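Fe-regulated protein B (PDB 4AIP) probably takes up iron across the meningococcal outer membrane as a TonB-dependent transporter. Local coordinates at residues A162-I167 against F555-K560; N365-S370 against G443-A448; H430-S435 against R520-I525; K467-T470 against K474-S477; S623-F628 against S720-N725. All coordinates share one frame; numbering follows the deposited sequence.

Interaction 1 of 5, residues A162-I167 against F555-K560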
# COMPACT_ATOMS: atom_id res chain seq x y z
N ALA B 162 -28.60 17.76 19.38
CA ALA B 162 -28.63 18.96 18.59
C ALA B 162 -28.72 20.29 19.33
O ALA B 162 -29.63 21.10 19.04
CB ALA B 162 -29.75 18.88 17.53
N THR B 163 -27.76 20.57 20.19
CA THR B 163 -27.81 21.77 20.99
C THR B 163 -27.24 22.93 20.22
O THR B 163 -27.81 24.04 20.20
CB THR B 163 -27.06 21.65 22.34
OG1 THR B 163 -25.70 21.36 22.10
CG2 THR B 163 -27.67 20.60 23.29
N ASN B 164 -26.12 22.70 19.55
CA ASN B 164 -25.46 23.81 18.90
C ASN B 164 -25.37 23.70 17.35
O ASN B 164 -24.86 24.64 16.72
CB ASN B 164 -24.08 24.03 19.53
CG ASN B 164 -24.13 25.01 20.66
OD1 ASN B 164 -23.52 24.83 21.75
ND2 ASN B 164 -24.87 26.11 20.42
N GLY B 165 -25.85 22.58 16.76
CA GLY B 165 -25.94 22.49 15.30
C GLY B 165 -24.92 21.53 14.70
O GLY B 165 -24.16 20.85 15.44
N ALA B 166 -24.89 21.45 13.36
CA ALA B 166 -24.16 20.38 12.70
C ALA B 166 -23.79 20.69 11.26
O ALA B 166 -24.54 21.36 10.53
CB ALA B 166 -24.97 19.15 12.75
N ILE B 167 -22.60 20.23 10.85
CA ILE B 167 -22.37 20.08 9.40
C ILE B 167 -22.94 18.70 9.02
O ILE B 167 -22.69 17.70 9.72
CB ILE B 167 -20.88 20.21 9.00
CG1 ILE B 167 -20.44 21.64 9.12
CG2 ILE B 167 -20.69 19.86 7.53
CD1 ILE B 167 -20.00 21.98 10.43
N PHE B 555 -29.94 35.27 16.86
CA PHE B 555 -30.14 34.10 17.73
C PHE B 555 -29.68 34.43 19.10
O PHE B 555 -28.76 35.25 19.27
CB PHE B 555 -29.36 32.82 17.22
CG PHE B 555 -27.83 32.97 17.25
CD1 PHE B 555 -27.13 32.67 18.41
CD2 PHE B 555 -27.12 33.43 16.17
CE1 PHE B 555 -25.77 32.81 18.48
CE2 PHE B 555 -25.75 33.59 16.24
CZ PHE B 555 -25.08 33.27 17.40
N TRP B 556 -30.35 33.78 20.06
CA TRP B 556 -29.97 33.75 21.48
C TRP B 556 -29.93 32.33 21.98
O TRP B 556 -30.90 31.56 21.75
CB TRP B 556 -30.98 34.53 22.34
CG TRP B 556 -31.19 35.99 21.93
CD1 TRP B 556 -30.62 37.10 22.52
CD2 TRP B 556 -32.04 36.47 20.85
NE1 TRP B 556 -31.05 38.24 21.84
CE2 TRP B 556 -31.94 37.89 20.85
CE3 TRP B 556 -32.92 35.84 19.93
CZ2 TRP B 556 -32.66 38.71 19.95
CZ3 TRP B 556 -33.64 36.65 19.01
CH2 TRP B 556 -33.49 38.10 19.04
N GLN B 557 -28.83 31.98 22.66
CA GLN B 557 -28.64 30.63 23.18
C GLN B 557 -28.29 30.66 24.69
O GLN B 557 -27.39 31.41 25.12
CB GLN B 557 -27.51 29.93 22.41
CG GLN B 557 -27.14 28.53 22.93
CD GLN B 557 -27.97 27.40 22.28
OE1 GLN B 557 -29.21 27.36 22.38
NE2 GLN B 557 -27.30 26.52 21.56
N THR B 558 -28.99 29.84 25.48
CA THR B 558 -28.53 29.55 26.84
C THR B 558 -28.40 28.06 26.96
O THR B 558 -29.28 27.32 26.52
CB THR B 558 -29.55 30.10 27.94
OG1 THR B 558 -29.64 31.52 27.84
CG2 THR B 558 -29.12 29.77 29.38
N ILE B 559 -27.33 27.59 27.60
CA ILE B 559 -27.16 26.17 27.81
C ILE B 559 -26.77 25.94 29.25
O ILE B 559 -25.72 26.43 29.70
CB ILE B 559 -26.09 25.54 26.92
CG1 ILE B 559 -26.29 25.91 25.45
CG2 ILE B 559 -26.10 23.98 27.08
CD1 ILE B 559 -25.31 25.19 24.54
N LYS B 560 -27.59 25.15 29.95
CA LYS B 560 -27.42 24.90 31.37
C LYS B 560 -26.67 23.62 31.56
O LYS B 560 -26.72 22.74 30.67
CB LYS B 560 -28.80 24.78 32.03
CG LYS B 560 -29.66 26.09 31.90
CD LYS B 560 -30.77 26.26 32.99
CE LYS B 560 -31.21 27.69 33.02
NZ LYS B 560 -32.03 27.98 34.21

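Interaction 2 of 5, residues N365-S370 against G443-A448. Unlike the reference sequence in segment 443-448: Ile446 (reference Val).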
# COMPACT_ATOMS: atom_id res chain seq x y z
N ASN B 365 -31.50 4.92 13.28
CA ASN B 365 -32.53 5.95 13.35
C ASN B 365 -33.73 5.54 12.58
O ASN B 365 -33.60 5.02 11.50
CB ASN B 365 -31.99 7.21 12.72
CG ASN B 365 -30.79 7.71 13.43
OD1 ASN B 365 -30.89 8.18 14.56
ND2 ASN B 365 -29.63 7.59 12.80
N PHE B 366 -34.93 5.78 13.10
CA PHE B 366 -36.11 5.59 12.31
C PHE B 366 -36.96 6.82 12.28
O PHE B 366 -37.22 7.43 13.30
CB PHE B 366 -36.96 4.51 12.96
CG PHE B 366 -36.48 3.14 12.69
CD1 PHE B 366 -35.41 2.59 13.39
CD2 PHE B 366 -37.11 2.40 11.70
CE1 PHE B 366 -34.97 1.26 13.11
CE2 PHE B 366 -36.69 1.10 11.39
CZ PHE B 366 -35.62 0.51 12.09
N ASN B 367 -37.53 7.09 11.14
CA ASN B 367 -38.19 8.34 10.97
C ASN B 367 -39.37 8.16 10.07
O ASN B 367 -39.19 7.67 8.97
CB ASN B 367 -37.21 9.20 10.23
CG ASN B 367 -37.45 10.57 10.47
OD1 ASN B 367 -37.04 11.05 11.52
ND2 ASN B 367 -38.20 11.25 9.57
N PHE B 368 -40.55 8.58 10.52
CA PHE B 368 -41.78 8.37 9.79
C PHE B 368 -42.43 9.67 9.62
O PHE B 368 -42.50 10.45 10.54
CB PHE B 368 -42.78 7.47 10.59
CG PHE B 368 -42.20 6.16 11.12
CD1 PHE B 368 -41.35 6.15 12.22
CD2 PHE B 368 -42.54 4.93 10.53
CE1 PHE B 368 -40.84 4.98 12.73
CE2 PHE B 368 -41.99 3.73 11.04
CZ PHE B 368 -41.16 3.77 12.15
N ASP B 369 -43.00 9.86 8.45
CA ASP B 369 -43.83 11.02 8.18
C ASP B 369 -45.25 10.53 7.89
O ASP B 369 -45.48 9.74 7.00
CB ASP B 369 -43.29 11.82 6.96
CG ASP B 369 -41.91 12.50 7.21
OD1 ASP B 369 -41.38 12.47 8.35
OD2 ASP B 369 -41.34 13.06 6.24
N SER B 370 -46.21 11.04 8.64
CA SER B 370 -47.60 10.71 8.44
C SER B 370 -48.37 11.95 8.19
O SER B 370 -48.33 12.92 8.97
CB SER B 370 -48.22 10.09 9.68
OG SER B 370 -48.69 8.82 9.37
N GLY B 443 -33.59 8.44 21.93
CA GLY B 443 -34.61 9.48 21.96
C GLY B 443 -35.77 9.12 21.07
O GLY B 443 -35.56 8.43 20.07
N VAL B 444 -36.98 9.55 21.47
CA VAL B 444 -38.23 9.33 20.77
C VAL B 444 -38.66 10.75 20.49
O VAL B 444 -38.37 11.64 21.27
CB VAL B 444 -39.26 8.59 21.69
N TYR B 445 -39.35 11.00 19.39
CA TYR B 445 -39.71 12.40 19.13
C TYR B 445 -40.96 12.42 18.29
O TYR B 445 -41.26 11.42 17.63
CB TYR B 445 -38.56 13.17 18.44
CG TYR B 445 -38.37 12.74 16.99
CD1 TYR B 445 -39.22 13.28 15.99
CD2 TYR B 445 -37.40 11.79 16.63
CE1 TYR B 445 -39.12 12.90 14.70
CE2 TYR B 445 -37.27 11.41 15.30
CZ TYR B 445 -38.15 11.98 14.37
OH TYR B 445 -38.13 11.65 13.07
N ILE B 446 -41.67 13.54 18.32
CA ILE B 446 -42.80 13.83 17.47
C ILE B 446 -42.80 15.31 17.12
O ILE B 446 -42.51 16.16 17.93
CB ILE B 446 -44.12 13.77 18.21
CG1 ILE B 446 -43.92 13.55 19.69
CG2 ILE B 446 -45.13 12.89 17.53
CD1 ILE B 446 -44.89 14.34 20.46
N GLU B 447 -43.26 15.59 15.93
CA GLU B 447 -43.29 16.92 15.44
C GLU B 447 -44.50 17.11 14.57
O GLU B 447 -44.74 16.32 13.64
CB GLU B 447 -42.10 17.13 14.56
CG GLU B 447 -41.21 18.15 15.09
CD GLU B 447 -40.22 18.61 14.08
OE1 GLU B 447 -40.48 18.58 12.83
OE2 GLU B 447 -39.15 18.99 14.57
N ALA B 448 -45.24 18.17 14.82
CA ALA B 448 -46.34 18.47 13.93
C ALA B 448 -46.01 19.72 13.14
O ALA B 448 -45.55 20.71 13.72
CB ALA B 448 -47.62 18.65 14.70

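Interaction 3 of 5, residues H430-S435 against R520-I525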
# COMPACT_ATOMS: atom_id res chain seq x y z
N HIS B 430 -4.55 1.25 41.46
CA HIS B 430 -4.18 -0.16 41.22
C HIS B 430 -5.27 -1.17 41.52
O HIS B 430 -5.33 -2.23 40.88
CB HIS B 430 -2.90 -0.52 41.97
CG HIS B 430 -1.75 0.37 41.63
ND1 HIS B 430 -0.77 0.69 42.53
CD2 HIS B 430 -1.47 1.06 40.50
CE1 HIS B 430 0.10 1.51 41.96
NE2 HIS B 430 -0.31 1.76 40.72
N ALA B 431 -6.15 -0.81 42.44
CA ALA B 431 -7.24 -1.64 42.92
C ALA B 431 -8.42 -1.69 41.95
O ALA B 431 -9.28 -2.56 42.07
CB ALA B 431 -7.72 -1.10 44.26
N TYR B 432 -8.47 -0.76 41.00
CA TYR B 432 -9.55 -0.76 40.03
C TYR B 432 -9.25 -1.74 38.96
O TYR B 432 -8.08 -1.95 38.53
CB TYR B 432 -9.71 0.56 39.35
CG TYR B 432 -10.63 1.46 40.07
CD1 TYR B 432 -12.01 1.28 39.98
CD2 TYR B 432 -10.14 2.48 40.90
CE1 TYR B 432 -12.89 2.13 40.66
CE2 TYR B 432 -11.01 3.31 41.59
CZ TYR B 432 -12.39 3.14 41.45
OH TYR B 432 -13.26 3.98 42.12
N LYS B 433 -10.33 -2.34 38.51
CA LYS B 433 -10.28 -3.15 37.33
C LYS B 433 -11.18 -2.46 36.33
O LYS B 433 -12.42 -2.35 36.52
CB LYS B 433 -10.81 -4.55 37.62
CG LYS B 433 -10.28 -5.13 38.95
CD LYS B 433 -11.44 -5.76 39.78
CE LYS B 433 -11.73 -7.20 39.22
NZ LYS B 433 -12.92 -7.80 39.93
N LEU B 434 -10.56 -2.01 35.26
CA LEU B 434 -11.27 -1.12 34.38
C LEU B 434 -11.86 -1.84 33.20
O LEU B 434 -11.33 -2.85 32.77
CB LEU B 434 -10.33 -0.01 33.92
CG LEU B 434 -9.67 0.81 35.01
CD1 LEU B 434 -8.68 1.78 34.39
CD2 LEU B 434 -10.72 1.60 35.79
N SER B 435 -12.95 -1.30 32.69
CA SER B 435 -13.66 -1.80 31.52
C SER B 435 -13.77 -0.67 30.50
O SER B 435 -13.62 0.51 30.84
CB SER B 435 -15.08 -2.25 31.90
OG SER B 435 -15.34 -1.91 33.24
N ARG B 520 -3.14 7.74 34.12
CA ARG B 520 -3.04 9.00 34.85
C ARG B 520 -4.09 9.13 35.91
O ARG B 520 -4.26 10.22 36.49
CB ARG B 520 -3.15 10.18 33.91
CG ARG B 520 -1.88 10.33 33.14
CD ARG B 520 -1.92 11.64 32.48
NE ARG B 520 -0.89 11.62 31.43
CZ ARG B 520 -0.34 12.74 30.93
NH1 ARG B 520 -0.74 13.95 31.40
NH2 ARG B 520 0.57 12.69 29.94
N GLY B 521 -4.78 8.02 36.16
CA GLY B 521 -5.79 8.02 37.16
C GLY B 521 -7.13 7.74 36.58
O GLY B 521 -7.29 7.62 35.35
N ILE B 522 -8.09 7.66 37.48
CA ILE B 522 -9.38 7.15 37.19
C ILE B 522 -10.29 8.28 36.82
O ILE B 522 -10.23 9.36 37.39
CB ILE B 522 -9.91 6.45 38.43
CG1 ILE B 522 -9.26 5.06 38.57
CG2 ILE B 522 -11.43 6.20 38.34
CD1 ILE B 522 -9.97 4.05 37.69
N ILE B 523 -11.16 8.04 35.83
CA ILE B 523 -12.03 9.10 35.37
C ILE B 523 -13.43 8.59 35.43
O ILE B 523 -13.79 7.65 34.73
CB ILE B 523 -11.66 9.59 33.92
CG1 ILE B 523 -10.28 10.27 33.92
CG2 ILE B 523 -12.79 10.51 33.36
CD1 ILE B 523 -10.27 11.69 34.53
N SER B 524 -14.23 9.21 36.28
CA SER B 524 -15.55 8.71 36.57
C SER B 524 -16.61 9.79 36.30
O SER B 524 -16.34 10.77 35.59
CB SER B 524 -15.60 8.17 38.00
OG SER B 524 -16.89 7.70 38.33
N ILE B 525 -17.79 9.60 36.86
CA ILE B 525 -18.92 10.51 36.68
C ILE B 525 -19.66 10.66 38.02
O ILE B 525 -19.92 9.69 38.71
CB ILE B 525 -19.83 10.03 35.50
CG1 ILE B 525 -20.93 11.05 35.18
CG2 ILE B 525 -20.38 8.60 35.71
CD1 ILE B 525 -21.70 10.75 33.92

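Interaction 4 of 5, residues K467-T470 against K474-S477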
# COMPACT_ATOMS: atom_id res chain seq x y z
N LYS B 467 -27.18 7.04 28.94
CA LYS B 467 -26.58 6.34 30.02
C LYS B 467 -25.09 6.24 29.84
O LYS B 467 -24.62 5.83 28.75
CB LYS B 467 -27.20 4.98 30.07
CG LYS B 467 -26.83 4.36 31.26
CD LYS B 467 -27.24 2.97 31.14
CE LYS B 467 -26.43 2.24 32.13
NZ LYS B 467 -26.18 1.00 31.38
N VAL B 468 -24.35 6.62 30.88
CA VAL B 468 -22.89 6.71 30.78
C VAL B 468 -22.30 5.69 31.70
O VAL B 468 -22.58 5.72 32.89
CB VAL B 468 -22.32 8.13 31.13
CG1 VAL B 468 -20.83 8.09 31.09
CG2 VAL B 468 -22.78 9.10 30.15
N LYS B 469 -21.50 4.78 31.14
CA LYS B 469 -20.77 3.86 31.94
C LYS B 469 -19.29 4.21 31.72
O LYS B 469 -18.72 3.97 30.65
CB LYS B 469 -21.12 2.43 31.53
CG LYS B 469 -20.37 1.39 32.38
CD LYS B 469 -20.43 0.01 31.70
CE LYS B 469 -19.02 -0.70 31.72
NZ LYS B 469 -17.76 0.19 31.40
N THR B 470 -18.68 4.83 32.75
CA THR B 470 -17.28 5.18 32.67
C THR B 470 -16.34 3.98 32.87
O THR B 470 -16.80 2.84 33.03
CB THR B 470 -16.95 6.35 33.61
OG1 THR B 470 -17.52 6.11 34.90
CG2 THR B 470 -17.47 7.67 33.06
N LYS B 474 -18.74 2.54 36.67
CA LYS B 474 -19.81 3.34 37.23
C LYS B 474 -20.79 3.80 36.17
O LYS B 474 -20.39 4.26 35.12
CB LYS B 474 -19.28 4.51 38.00
CG LYS B 474 -20.44 5.36 38.53
CD LYS B 474 -20.10 6.08 39.82
CE LYS B 474 -21.22 7.00 40.18
NZ LYS B 474 -20.70 8.05 41.07
N THR B 475 -22.08 3.67 36.49
CA THR B 475 -23.15 3.96 35.59
C THR B 475 -24.05 5.12 36.11
O THR B 475 -24.50 5.08 37.25
CB THR B 475 -23.93 2.68 35.37
OG1 THR B 475 -23.62 2.17 34.07
CG2 THR B 475 -25.44 2.90 35.46
N VAL B 476 -24.29 6.13 35.29
CA VAL B 476 -25.12 7.27 35.66
C VAL B 476 -26.00 7.61 34.47
O VAL B 476 -25.50 7.68 33.35
CB VAL B 476 -24.27 8.49 36.01
CG1 VAL B 476 -25.10 9.77 36.02
CG2 VAL B 476 -23.62 8.33 37.35
N SER B 477 -27.30 7.75 34.69
CA SER B 477 -28.16 8.18 33.59
C SER B 477 -29.02 9.33 33.99
O SER B 477 -28.97 9.73 35.16
CB SER B 477 -28.99 7.07 32.94
OG SER B 477 -29.29 6.06 33.78

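Interaction 5 of 5, residues S623-F628 against S720-N725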
# COMPACT_ATOMS: atom_id res chain seq x y z
N SER B 623 -13.55 25.20 30.32
CA SER B 623 -12.35 25.15 29.51
C SER B 623 -12.41 26.00 28.25
O SER B 623 -13.46 26.17 27.61
CB SER B 623 -12.04 23.71 29.13
OG SER B 623 -10.67 23.44 29.35
N ALA B 624 -11.26 26.58 27.93
CA ALA B 624 -11.09 27.36 26.70
C ALA B 624 -10.44 26.50 25.59
O ALA B 624 -10.16 27.02 24.50
CB ALA B 624 -10.27 28.65 26.96
N ASN B 625 -10.24 25.21 25.85
CA ASN B 625 -9.89 24.27 24.80
C ASN B 625 -10.79 24.60 23.57
O ASN B 625 -12.01 24.70 23.69
CB ASN B 625 -10.03 22.80 25.23
CG ASN B 625 -9.00 22.38 26.31
OD1 ASN B 625 -8.32 23.23 26.90
ND2 ASN B 625 -8.89 21.06 26.57
N PRO B 626 -10.15 24.82 22.39
CA PRO B 626 -10.83 25.23 21.19
C PRO B 626 -11.98 24.29 20.81
O PRO B 626 -12.92 24.70 20.14
CB PRO B 626 -9.71 25.23 20.14
CG PRO B 626 -8.56 24.49 20.78
CD PRO B 626 -8.69 24.69 22.20
N GLU B 627 -11.91 23.04 21.23
CA GLU B 627 -13.03 22.10 21.17
C GLU B 627 -14.41 22.72 21.64
O GLU B 627 -15.49 22.46 21.09
CB GLU B 627 -12.56 20.94 22.03
CG GLU B 627 -13.53 19.93 22.44
CD GLU B 627 -13.12 19.21 23.71
OE1 GLU B 627 -12.12 19.56 24.37
OE2 GLU B 627 -13.85 18.26 24.08
N PHE B 628 -14.33 23.58 22.66
CA PHE B 628 -15.54 24.16 23.23
C PHE B 628 -15.97 25.36 22.36
O PHE B 628 -17.16 25.45 22.00
CB PHE B 628 -15.33 24.53 24.72
CG PHE B 628 -15.09 23.33 25.60
CD1 PHE B 628 -16.15 22.45 25.92
CD2 PHE B 628 -13.81 23.03 26.05
CE1 PHE B 628 -15.94 21.28 26.69
CE2 PHE B 628 -13.58 21.87 26.83
CZ PHE B 628 -14.66 20.98 27.15
N SER B 720 -10.25 29.85 15.21
CA SER B 720 -10.72 28.69 15.99
C SER B 720 -9.60 27.78 16.33
O SER B 720 -9.41 26.77 15.72
CB SER B 720 -11.78 27.93 15.22
OG SER B 720 -12.66 28.83 14.59
N GLN B 721 -8.85 28.12 17.35
CA GLN B 721 -7.75 27.28 17.79
C GLN B 721 -7.26 28.09 18.96
O GLN B 721 -7.83 29.14 19.21
CB GLN B 721 -6.65 27.17 16.69
CG GLN B 721 -5.87 28.46 16.44
CD GLN B 721 -5.28 28.56 15.09
OE1 GLN B 721 -5.95 28.32 14.11
NE2 GLN B 721 -4.02 28.91 15.02
N ARG B 722 -6.23 27.65 19.68
CA ARG B 722 -5.72 28.50 20.73
C ARG B 722 -5.06 29.72 20.11
O ARG B 722 -4.71 29.73 18.94
CB ARG B 722 -4.75 27.77 21.61
CG ARG B 722 -5.16 26.36 21.95
CD ARG B 722 -4.13 25.87 22.92
NE ARG B 722 -4.30 24.47 23.28
CZ ARG B 722 -4.98 24.05 24.34
NH1 ARG B 722 -5.58 24.90 25.14
NH2 ARG B 722 -5.05 22.76 24.59
N TRP B 723 -4.87 30.73 20.95
CA TRP B 723 -4.54 32.08 20.53
C TRP B 723 -3.05 32.39 20.55
O TRP B 723 -2.61 33.44 20.03
CB TRP B 723 -5.25 33.03 21.48
CG TRP B 723 -4.49 33.24 22.75
CD1 TRP B 723 -4.30 32.34 23.81
CD2 TRP B 723 -3.82 34.44 23.12
NE1 TRP B 723 -3.58 32.93 24.81
CE2 TRP B 723 -3.26 34.22 24.42
CE3 TRP B 723 -3.68 35.70 22.50
CZ2 TRP B 723 -2.51 35.21 25.08
CZ3 TRP B 723 -2.97 36.68 23.15
CH2 TRP B 723 -2.38 36.44 24.45
N THR B 724 -2.28 31.49 21.17
CA THR B 724 -0.82 31.57 21.23
C THR B 724 -0.40 31.23 19.80
O THR B 724 -1.26 30.98 18.99
CB THR B 724 -0.30 30.60 22.30
OG1 THR B 724 -1.03 29.36 22.19
CG2 THR B 724 -0.51 31.21 23.71
N ASN B 725 0.84 31.27 19.37
CA ASN B 725 0.89 31.23 17.88
C ASN B 725 1.04 29.85 17.24
O ASN B 725 2.11 29.48 16.78
CB ASN B 725 1.79 32.30 17.26
CG ASN B 725 1.17 33.72 17.30
OD1 ASN B 725 1.83 34.66 17.71
ND2 ASN B 725 -0.09 33.86 16.87

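Interaction 1 of 5, residues A162-I167 against F555-K560
Gln557 sends its CG out anti to the backbone N (chi1 176°) and then bends sharply at the next bond (chi2 89°), and this kink carries its amide across to Thr163 and Asn164. The payoff is one hydrogen bond: Gln557 NE2 donates to Thr163 O over 2.9 Å, with an N-H...O angle of 151°. The donor stays within its own amide plane, but it meets the carbonyl from well above the carbonyl plane, away from the lone-pair directions. Beside it lies the amide of Asn164, its plane steeply inclined to that of Gln557. Two residues further along the strand, Ile559 reaches out with an extended CG1-CD1 branch, and its CD1 methyl packs against the end of the Asn164 side chain. Every touching residue is buried. Thr163 and Gln557 also rest on Ala534 of the adjoining strand 532-544, while Ile559 leans on Ile584 of strand 575-597, so that the wall flanks this meeting point on both sides. Phe555, on the same face as Gln557 and Ile559, makes a cation-pi contact with Arg110. The loop that leads into plug strand 165-171 is thus tied to the inner face of a barrel strand by a side-chain-to-backbone bond, a plug-to-wall contact characteristic of TonB-dependent transporters, whose globular plug fills a beta-barrel.

Interaction 2 of 5, residues N365-S370 against G443-A448
Tyr445 and Asn367 meet across the inner face of the transporter's beta-barrel. The strands that carry them, 438-452 and 355-371, are not neighbours: strand 376-390 runs between them and pairs with both. Asn367 CA and Tyr445 CA therefore lie 9.2 Å apart, and the long phenol has to lean over the intervening strand to span the gap. Its CG sits between the backbone N and the carbonyl carbon (chi1 72°). Asn367 answers with CG anti to its own N (chi1 -155°), which brings its amide to the hydroxyl end of the ring. As modelled, the two side chains cross at about a right angle, with the amide plane inclined 36° to the ring. This is the tight part of the contact, indeed too tight: the modelled amide and phenol oxygens overlap, so whether and how they bond remains doubtful.

The same inner surface is rich in polar groups. Glu447 OE2 accepts a hydrogen bond from Ser157 N of the plug, Asp369 forms a salt bridge with Lys379, and Asn365 bonds to Asn383. The outward face is looser and more apolar. There Phe366 is exposed and turns its ring away from the facing segment, Ile446 is likewise exposed and packs on Tyr380 and Leu461, and the ring of Phe368 meets that of Tyr380 nearly in parallel. Between this side and the buried phenol runs the backbone, where Phe366 O comes no closer than 4.3 Å to Tyr445 OH.

Interaction 3 of 5, residues H430-S435 against R520-I525
Ile522 lays its CD1 methyl over one face of the Tyr432 ring, a CH-pi contact with the carbon 3.9 Å from the ring centroid and 26° off the normal. The methyl is displaced toward the CB side of the ring, where it lies 3.6 Å from Tyr432 CG. The carbon before it joins in: Ile522 CG1 stands 3.6 Å from Tyr432 CD2, so both carbons of the ethyl branch lie toward the CG-CD2 side of the ring. Two successive bends produce this pose, CG1 beside the backbone N (chi1 -78°) and CD1 folded round again (chi2 -82°). Leu434 presents its CD2 to the same methyl, although that pair is modelled too close for its exact spacing to carry weight.

This small apolar cluster joins two loop segments of the TonB-dependent barrel: one leads off from helix 420-431, and the other enters the short strand 522-525, which runs parallel to part of strand 575-597. That pairing fixes Ile522, through backbone bonds to Ala574 and Arg576, while its side chain also touches Val575. On the opposing segment, Leu434 is lodged against Phe394, Asn396 and His471, and Tyr432 rests on Asp472. Asp472 links the two sides, since its OD2 is hydrogen-bonded to Ser524 OG. Farther out, His430 NE2 bonds to Phe399 O.

Interaction 4 of 5, residues K467-T470 against K474-S477
Val468 N donates to Val476 O over 2.9 Å in a nearly straight bond (167°), and Val476 N returns one to Val468 O at 3.0 Å. This reciprocal couple marks a hydrogen-bonded pair of the antiparallel beta hairpin formed by strands 455-469 and 475-490. Nearer the loop, Lys474 O receives Thr470 N at 3.0 Å, while Lys469 CA approaches the same oxygen at 3.2 Å as a C-H...O contact. The flanking pairs, Lys467 with Ser477 and Lys469 with Thr475, are non-hydrogen-bonded. On their face Lys467 stretches diagonally along the hairpin: CG anti to the backbone N (chi1 -169°) lies against Ser477 CB at 3.9 Å, and CE ends 3.4 Å from Thr475 OG1. The two valines occupy the other face, both packed on Ile525. Thr470 and Lys474 lie side by side where the strands part. Asp472 OD1 ties that turn together by bonding to Thr470 OG1 and Lys474 N, and Lys474 NZ reaches away to a salt bridge with Asp527. Lys469 bends another way, its NZ hydrogen-bonded to Asn436 O, just ahead of strand 438-452, and weakly to Thr470 O at 3.3 Å.

Interaction 5 of 5, residues S623-F628 against S720-N725
Two of the long loops joining strands of the TonB-dependent barrel meet here, and both also contact the plug. Pro626, in the loop between strands 600-615 and 635-644, is the centre of the contact. Its CB lies 3.7 Å from Gln721 CA, and its CD is 3.9 Å from Arg722 CG, so the pyrrolidine ring is wedged against the backbone of one residue and the CG methylene of the next. Arg722 then runs extended from CG to NE, carrying its guanidinium past the proline, and Pro626 CD sits over the rim of one guanidinium face. Asn625 lies alongside, its amide plane turned 79° from the guanidinium. At 3.7 Å, Asn625 OD1 and Arg722 NH1 are neighbours rather than hydrogen-bonded partners. Phe628 N bonds back to Asn625 O at 2.8 Å, closing a turn around the proline. Gln721 OE1 accepts from Gly99 N, and Glu627 and Phe628 make backbone bonds to Asn115 and Gly113, all of them plug residues. Arg722 NH2 forms its salt bridge with Glu284, beyond both loops. The loops therefore meet through hydrocarbon surfaces, while the charge and the stronger polar bonds are spent on other partners.

Overall arrangement
Interactions 1 and 3 are buried, whereas 2, 4 and 5 are only partly so. Interaction 1, its centre about 14 Å from the centre of the chain, is the one that joins plug to barrel directly, by an amide-to-carbonyl bond. Interactions 2 and 4 belong to the wall: strands 438-452 and 455-469 are neighbours, but interaction 2 spans two strands separated by a third, through side chains whose exact bonding is doubtful, while interaction 4 zips adjacent strands through their backbones. Interactions 3 and 4 touch, through Lys474 NZ bonding to Ile525 O and Ile525 packing on Val476. Interaction 5, also chiefly hydrocarbon, lies across the chain's centre from interaction 2, about 37 Å between their centres.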